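Local coordinates for BB0689 (Borrelia burgdorferi, PDB 4D53), which is an outer surface lipoprotein with a CAP domain, a member of the bacterial CAP superfamily whose molecular role is uncertain, at residues H31-D36 with T110-G115; K40-Y45 with I126-F131; R79-S84 with E103-T108. All blocks are in the same frame, centred on the assembly; numbering follows the deposited sequence.

Overall arrangement
All three contacts meet on one mixed sheet, ordered 33-34, 112-119, 125-134, 75-84, in the alpha-beta-alpha sandwich of a CAP domain. Contact 1 lies within the sheet, at its short parallel edge strand; it is partly exposed and rests on backbone hydrogen bonds, with a salt bridge between Glu33 and Lys112. Contacts 2 and 3 are buried and join helices to strands. Contact 2, its centre about 5 Å from the centre of the chain, is purely apolar and sets helix 36-52 on strand 125-134. Contact 3 brings helix 99-105 to strand 75-84, mixing apolar packing with a charged arginine. Strand 125-134 links all three, since it pairs with both 112-119 and 75-84.

Contact 1. Residues H31-D36 with T110-G115; sequences HLEIDD and TDKIGG
The flat carboxylate of Glu33 receives Lys112 NZ from well above its plane, not at its edge: NZ stands 3.0 Å from OE1 in a salt bridge whose hydrogen bond is weak. The two side chains lie side by side and point the same way, and the lysine bends at chi2 (-60°), bringing CD alongside Glu33 O. Both are long enough to reach solvent with their charged ends. Between the backbones, Glu33 N donates to Asp111 O at 3.0 Å, Ile113 N to Glu33 O at 3.0 Å and Asp35 N to Ile113 O at 2.8 Å; Lys112 CA adds a C-H...O contact to Glu33 O. These bonds make a parallel pairing of strand 33-34, the sheet edge, with strand 112-119. At the start of strand 112-119 Asp111 and Lys112 both face Gly132 of strand 125-134, a classic beta bulge. Apolar Ile34 and Ile113 share the other face of the sheet, Ile34 CG1 4.2 Å from Ile113 CG2. Leu32, from the loop just before the strand, reaches in and crosses Ile113 at about a right angle, its CB 4.0 Å from that same methyl. Phe131 and Tyr17 pack around this group. Asp35, whose CB rests 3.9 Å from Lys112 CB, takes the N-cap of helix 36-52: OD2 accepts Leu38 N while OD1 forms a salt bridge with Arg134.

Contact 2. Residues K40-Y45 with I126-F131; sequences KVAKEY and IFVVLF
Ala42 points its single methyl toward strand 125-134, where CB lies 3.8 Å from Val128 CG1 and 3.6 Å from the carbonyl oxygen Val128 O. A residue this small lets the backbones come close, with the CA atoms of Ala42 and Val128 5.5 Å apart and the segment axes approaching to 7.9 Å, short for a helix laid on a sheet. The segments run roughly antiparallel, their N-to-C directions 149° apart. Val128 has CG1 opposite its own nitrogen (chi1 176°), which spreads its two methyls over the helix: CG1 meets the alanine, while CG2 reaches the Ala42 carbonyl and, more loosely at 4.5 Å, Tyr45 CD2. A beta-branched residue suits a strand and offers a broad surface here. Leu130 works differently, by length. Its CG stands beside the backbone N (chi1 -57°) and CD1 continues the chain outward, so this one methyl does most of the touching. It lies 3.6 Å from Val41 CG1, the two side chains crossing at about a right angle, and equally close to the backbone atom Ala42 N. Tyr45, one turn further along the helix, lends ring carbon to the apolar surface and satisfies its hydroxyl elsewhere, at Thr56 O and Leu59 N. Helix 36-52 thus covers one face of the central sheet in the alpha-beta-alpha sandwich of the CAP fold: Ala46 and Leu49 continue the packing on Val128, strands 112-119 and 75-84 flank strand 125-134 through backbone bonds, and Glu80 and Leu82 of strand 75-84 touch Leu130 and Val128 respectively.

Contact 3. Residues R79-S84 with E103-T108; sequences REILAS and EALINT
Arg79 slides one face of its guanidinium over Asn107, NE lying 3.6 Å from Asn107 CB, the two side chains running past each other in opposite directions. The arginine is extended from CG to NE, with CG beside the backbone N (chi1 -63°), and runs along the C-terminal end of helix 99-105; its CD passes 4.2 Å from Ala104 CA. So long a side chain, with a flat cationic end, can pass over Asn107 and still reach acidic groups beyond. Asp109 makes a salt bridge to NH2. Glu103, the residue before Ala104, bends at chi2 (-78°) toward the guanidinium as a less certain partner, modelled too close to trust. NE, buried here, has no polar partner in the model. Two residues up the strand, Ile81 CG2 meets Ala104 CB at 3.5 Å, the small alanine leaving room for the branched side chain, and Ile81 CD1 reaches Leu105 CD2 at 3.9 Å, crossing it at about a right angle. Trp95 of helix 91-96 packs on both Ile81 and Leu105, and Arg24 of helix 10-26 holds the carbonyls of Leu105 and Asn107. Helix 99-105 thus covers the face of the CAP sandwich's sheet opposite helix 36-52, to which strand 75-84 turns Glu80 and Leu82.

Contact 1. Residues H31-D36 with T110-G115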
# COMPACT_ATOMS: atom_id res chain seq x y z
N HIS A 31 4.27 -3.18 -15.98
CA HIS A 31 3.50 -4.13 -15.17
C HIS A 31 4.21 -4.43 -13.86
O HIS A 31 5.38 -4.87 -13.82
CB HIS A 31 3.26 -5.40 -15.93
CG HIS A 31 2.41 -6.38 -15.19
ND1 HIS A 31 2.94 -7.49 -14.59
CD2 HIS A 31 1.08 -6.40 -14.94
CE1 HIS A 31 1.98 -8.19 -14.01
NE2 HIS A 31 0.84 -7.56 -14.22
N LEU A 32 3.49 -4.18 -12.78
CA LEU A 32 3.99 -4.46 -11.46
C LEU A 32 3.64 -5.90 -11.02
O LEU A 32 2.50 -6.37 -11.24
CB LEU A 32 3.37 -3.46 -10.46
CG LEU A 32 3.67 -1.99 -10.73
CD1 LEU A 32 2.85 -1.12 -9.78
CD2 LEU A 32 5.16 -1.73 -10.61
N GLU A 33 4.59 -6.59 -10.39
CA GLU A 33 4.33 -7.97 -9.89
C GLU A 33 4.12 -7.90 -8.40
O GLU A 33 4.83 -7.17 -7.71
CB GLU A 33 5.55 -8.85 -10.16
CG GLU A 33 5.64 -9.11 -11.67
CD GLU A 33 6.82 -9.99 -12.11
OE1 GLU A 33 7.58 -10.52 -11.25
OE2 GLU A 33 6.94 -10.14 -13.35
N ILE A 34 3.16 -8.62 -7.92
CA ILE A 34 2.89 -8.65 -6.44
C ILE A 34 4.03 -9.29 -5.72
O ILE A 34 4.53 -10.33 -6.18
CB ILE A 34 1.61 -9.39 -6.15
CG1 ILE A 34 0.44 -8.67 -6.81
CG2 ILE A 34 1.37 -9.46 -4.63
CD1 ILE A 34 -0.80 -9.54 -6.97
N ASP A 35 4.51 -8.69 -4.63
CA ASP A 35 5.70 -9.17 -3.94
C ASP A 35 5.37 -9.51 -2.49
O ASP A 35 4.78 -8.66 -1.74
CB ASP A 35 6.77 -8.10 -3.99
CG ASP A 35 8.06 -8.54 -3.29
OD1 ASP A 35 8.87 -9.18 -3.96
OD2 ASP A 35 8.28 -8.22 -2.09
N ASP A 36 5.70 -10.74 -2.06
CA ASP A 36 5.46 -11.17 -0.69
C ASP A 36 6.08 -10.33 0.38
O ASP A 36 5.48 -10.16 1.44
CB ASP A 36 5.98 -12.62 -0.47
CG ASP A 36 5.22 -13.64 -1.27
OD1 ASP A 36 4.03 -13.44 -1.55
OD2 ASP A 36 5.84 -14.67 -1.62
N THR A 110 9.43 1.51 -10.29
CA THR A 110 9.33 0.34 -9.38
C THR A 110 8.82 -0.80 -10.25
O THR A 110 8.15 -0.54 -11.23
CB THR A 110 8.37 0.58 -8.16
OG1 THR A 110 7.08 0.93 -8.68
CG2 THR A 110 8.91 1.63 -7.23
N ASP A 111 9.13 -2.07 -9.91
CA ASP A 111 8.56 -3.19 -10.59
C ASP A 111 7.75 -4.12 -9.75
O ASP A 111 7.15 -5.06 -10.26
CB ASP A 111 9.61 -3.99 -11.43
CG ASP A 111 10.74 -4.54 -10.61
OD1 ASP A 111 10.85 -4.27 -9.42
OD2 ASP A 111 11.57 -5.25 -11.21
N LYS A 112 7.71 -3.87 -8.45
CA LYS A 112 6.98 -4.71 -7.50
C LYS A 112 5.95 -3.85 -6.72
O LYS A 112 6.22 -2.72 -6.43
CB LYS A 112 7.96 -5.30 -6.47
CG LYS A 112 9.09 -6.13 -7.09
CD LYS A 112 8.62 -7.32 -7.88
CE LYS A 112 9.79 -8.03 -8.59
NZ LYS A 112 9.20 -9.27 -9.12
N ILE A 113 4.86 -4.48 -6.33
CA ILE A 113 3.82 -3.88 -5.49
C ILE A 113 3.42 -4.88 -4.40
O ILE A 113 3.40 -6.13 -4.61
CB ILE A 113 2.58 -3.49 -6.33
CG1 ILE A 113 1.60 -2.61 -5.58
CG2 ILE A 113 1.87 -4.68 -6.93
CD1 ILE A 113 0.45 -2.12 -6.43
N GLY A 114 3.01 -4.34 -3.26
CA GLY A 114 2.40 -5.16 -2.26
C GLY A 114 1.61 -4.30 -1.28
O GLY A 114 2.08 -3.25 -0.87
N GLY A 115 0.43 -4.74 -0.94
CA GLY A 115 -0.40 -3.96 -0.01
C GLY A 115 -1.25 -4.76 0.88
O GLY A 115 -1.30 -6.04 0.82

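Contact 2. Residues K40-Y45 with I126-F131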
# COMPACT_ATOMS: atom_id res chain seq x y z
N LYS A 40 3.98 -8.26 3.27
CA LYS A 40 4.21 -8.49 4.72
C LYS A 40 4.50 -7.15 5.43
O LYS A 40 3.92 -6.88 6.48
CB LYS A 40 5.38 -9.45 4.93
CG LYS A 40 5.66 -9.80 6.41
CD LYS A 40 7.08 -10.24 6.75
CE LYS A 40 7.59 -11.34 5.84
NZ LYS A 40 9.07 -11.51 6.01
N VAL A 41 5.32 -6.32 4.84
CA VAL A 41 5.66 -5.00 5.42
C VAL A 41 4.38 -4.13 5.50
O VAL A 41 4.17 -3.48 6.52
CB VAL A 41 6.78 -4.31 4.62
CG1 VAL A 41 7.11 -2.92 5.14
CG2 VAL A 41 8.07 -5.17 4.67
N ALA A 42 3.57 -4.12 4.44
CA ALA A 42 2.34 -3.32 4.41
C ALA A 42 1.37 -3.77 5.47
O ALA A 42 0.74 -2.94 6.12
CB ALA A 42 1.70 -3.38 3.02
N LYS A 43 1.20 -5.09 5.67
CA LYS A 43 0.34 -5.58 6.68
C LYS A 43 0.77 -5.23 8.11
O LYS A 43 -0.03 -4.76 8.91
CB LYS A 43 0.14 -7.12 6.56
CG LYS A 43 -0.81 -7.70 7.60
CD LYS A 43 -0.98 -9.24 7.43
CE LYS A 43 -2.05 -9.81 8.35
NZ LYS A 43 -2.19 -11.26 8.14
N GLU A 44 2.06 -5.35 8.36
CA GLU A 44 2.59 -5.06 9.71
C GLU A 44 2.39 -3.60 10.05
O GLU A 44 1.98 -3.22 11.17
CB GLU A 44 4.07 -5.39 9.77
CG GLU A 44 4.29 -6.90 9.76
CD GLU A 44 5.73 -7.36 10.10
OE1 GLU A 44 6.62 -6.50 10.47
OE2 GLU A 44 5.90 -8.61 9.98
N TYR A 45 2.65 -2.78 9.03
CA TYR A 45 2.47 -1.29 9.20
C TYR A 45 1.00 -0.88 9.35
O TYR A 45 0.67 -0.06 10.23
CB TYR A 45 3.16 -0.55 8.07
CG TYR A 45 3.37 0.91 8.44
CD1 TYR A 45 4.07 1.28 9.58
CD2 TYR A 45 2.87 1.96 7.62
CE1 TYR A 45 4.29 2.60 9.89
CE2 TYR A 45 3.09 3.27 7.92
CZ TYR A 45 3.81 3.61 9.07
OH TYR A 45 4.07 4.93 9.38
N ILE A 126 -8.11 0.76 6.76
CA ILE A 126 -6.85 1.37 6.37
C ILE A 126 -6.25 0.61 5.21
O ILE A 126 -6.10 -0.63 5.29
CB ILE A 126 -5.85 1.39 7.51
CG1 ILE A 126 -6.37 2.32 8.66
CG2 ILE A 126 -4.48 1.89 7.07
CD1 ILE A 126 -5.49 2.32 9.90
N PHE A 127 -5.93 1.15 4.11
CA PHE A 127 -4.99 0.75 3.04
C PHE A 127 -3.59 1.23 3.25
O PHE A 127 -3.32 2.45 3.55
CB PHE A 127 -5.50 1.25 1.68
CG PHE A 127 -6.81 0.63 1.26
CD1 PHE A 127 -6.84 -0.61 0.65
CD2 PHE A 127 -8.00 1.30 1.49
CE1 PHE A 127 -8.04 -1.17 0.27
CE2 PHE A 127 -9.20 0.74 1.10
CZ PHE A 127 -9.22 -0.50 0.49
N VAL A 128 -2.71 0.20 3.12
CA VAL A 128 -1.29 0.50 2.93
C VAL A 128 -0.82 -0.15 1.63
O VAL A 128 -0.89 -1.40 1.52
CB VAL A 128 -0.39 0.04 4.10
CG1 VAL A 128 1.11 0.28 3.83
CG2 VAL A 128 -0.82 0.64 5.46
N VAL A 129 -0.28 0.65 0.69
CA VAL A 129 0.22 0.08 -0.60
C VAL A 129 1.63 0.54 -0.82
O VAL A 129 1.92 1.71 -0.76
CB VAL A 129 -0.72 0.32 -1.79
CG1 VAL A 129 -0.15 -0.30 -3.08
CG2 VAL A 129 -2.15 -0.11 -1.48
N LEU A 130 2.54 -0.42 -1.02
CA LEU A 130 3.93 -0.19 -1.22
C LEU A 130 4.35 -0.58 -2.65
O LEU A 130 3.83 -1.54 -3.20
CB LEU A 130 4.77 -1.06 -0.26
CG LEU A 130 4.46 -0.88 1.26
CD1 LEU A 130 5.25 -1.84 2.22
CD2 LEU A 130 4.78 0.54 1.65
N PHE A 131 5.31 0.17 -3.15
CA PHE A 131 5.92 -0.03 -4.44
C PHE A 131 7.42 -0.10 -4.24
O PHE A 131 8.01 0.63 -3.39
CB PHE A 131 5.62 1.14 -5.42
CG PHE A 131 4.16 1.42 -5.64
CD1 PHE A 131 3.44 2.12 -4.70
CD2 PHE A 131 3.52 1.00 -6.76
CE1 PHE A 131 2.09 2.33 -4.87
CE2 PHE A 131 2.19 1.25 -6.98
CZ PHE A 131 1.44 1.89 -6.00

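Contact 3. Residues R79-S84 with E103-T108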
# COMPACT_ATOMS: atom_id res chain seq x y z
N ARG A 79 8.11 3.45 -2.73
CA ARG A 79 7.05 4.46 -2.44
C ARG A 79 5.96 3.83 -1.61
O ARG A 79 5.73 2.61 -1.73
CB ARG A 79 6.36 4.94 -3.67
CG ARG A 79 7.34 5.65 -4.59
CD ARG A 79 6.87 5.47 -5.97
NE ARG A 79 7.81 6.05 -6.94
CZ ARG A 79 7.95 7.34 -7.11
NH1 ARG A 79 7.24 8.19 -6.37
NH2 ARG A 79 8.74 7.80 -8.07
N GLU A 80 5.24 4.68 -0.88
CA GLU A 80 4.16 4.22 0.02
C GLU A 80 2.98 5.12 -0.13
O GLU A 80 3.15 6.38 -0.10
CB GLU A 80 4.65 4.26 1.46
CG GLU A 80 3.54 3.93 2.46
CD GLU A 80 4.08 3.88 3.89
OE1 GLU A 80 4.16 4.96 4.55
OE2 GLU A 80 4.40 2.74 4.34
N ILE A 81 1.78 4.56 -0.28
CA ILE A 81 0.55 5.32 -0.20
C ILE A 81 -0.37 4.73 0.88
O ILE A 81 -0.46 3.50 0.98
CB ILE A 81 -0.19 5.43 -1.56
CG1 ILE A 81 -0.49 4.07 -2.15
CG2 ILE A 81 0.69 6.20 -2.64
CD1 ILE A 81 -1.27 3.98 -3.47
N LEU A 82 -1.09 5.62 1.58
CA LEU A 82 -2.01 5.27 2.60
C LEU A 82 -3.35 5.78 2.31
O LEU A 82 -3.50 6.82 1.63
CB LEU A 82 -1.50 5.86 3.94
CG LEU A 82 -0.03 5.63 4.26
CD1 LEU A 82 0.40 6.41 5.47
CD2 LEU A 82 0.23 4.13 4.55
N ALA A 83 -4.38 5.18 2.89
CA ALA A 83 -5.73 5.67 2.90
C ALA A 83 -6.46 5.18 4.13
O ALA A 83 -6.17 4.10 4.62
CB ALA A 83 -6.52 5.30 1.67
N SER A 84 -7.38 5.98 4.62
CA SER A 84 -8.24 5.57 5.73
C SER A 84 -9.64 6.07 5.61
O SER A 84 -9.91 7.20 5.19
CB SER A 84 -7.62 6.13 7.00
OG SER A 84 -8.34 5.83 8.12
N GLU A 103 1.29 10.31 -8.37
CA GLU A 103 2.70 10.08 -8.80
C GLU A 103 3.11 8.65 -8.49
O GLU A 103 3.72 7.97 -9.32
CB GLU A 103 3.63 11.04 -8.09
CG GLU A 103 4.97 11.21 -8.73
CD GLU A 103 5.94 10.10 -8.46
OE1 GLU A 103 5.80 9.40 -7.40
OE2 GLU A 103 6.85 9.90 -9.33
N ALA A 104 2.77 8.17 -7.29
CA ALA A 104 3.05 6.78 -6.94
C ALA A 104 2.31 5.80 -7.77
O ALA A 104 2.91 4.80 -8.27
CB ALA A 104 2.80 6.58 -5.43
N LEU A 105 1.00 5.98 -7.97
CA LEU A 105 0.23 5.03 -8.74
C LEU A 105 0.70 4.88 -10.18
O LEU A 105 0.60 3.80 -10.75
CB LEU A 105 -1.23 5.43 -8.81
CG LEU A 105 -2.09 5.33 -7.57
CD1 LEU A 105 -3.50 5.91 -7.84
CD2 LEU A 105 -2.22 3.85 -7.20
N ILE A 106 1.19 5.95 -10.76
CA ILE A 106 1.62 5.88 -12.17
C ILE A 106 3.17 5.91 -12.33
O ILE A 106 3.66 6.26 -13.41
CB ILE A 106 0.92 7.00 -13.03
CG1 ILE A 106 1.39 8.38 -12.62
CG2 ILE A 106 -0.56 6.82 -12.98
CD1 ILE A 106 0.98 9.49 -13.62
N ASN A 107 3.91 5.59 -11.28
CA ASN A 107 5.37 5.60 -11.31
C ASN A 107 5.95 4.54 -12.30
O ASN A 107 5.37 3.49 -12.52
CB ASN A 107 5.97 5.52 -9.94
CG ASN A 107 6.12 4.11 -9.44
OD1 ASN A 107 5.23 3.48 -8.82
ND2 ASN A 107 7.24 3.54 -9.84
N THR A 108 7.11 4.88 -12.85
CA THR A 108 7.87 3.94 -13.72
C THR A 108 9.14 3.49 -13.09
O THR A 108 9.94 2.84 -13.75
CB THR A 108 8.31 4.63 -15.06
OG1 THR A 108 9.09 5.79 -14.80
CG2 THR A 108 7.18 4.93 -15.83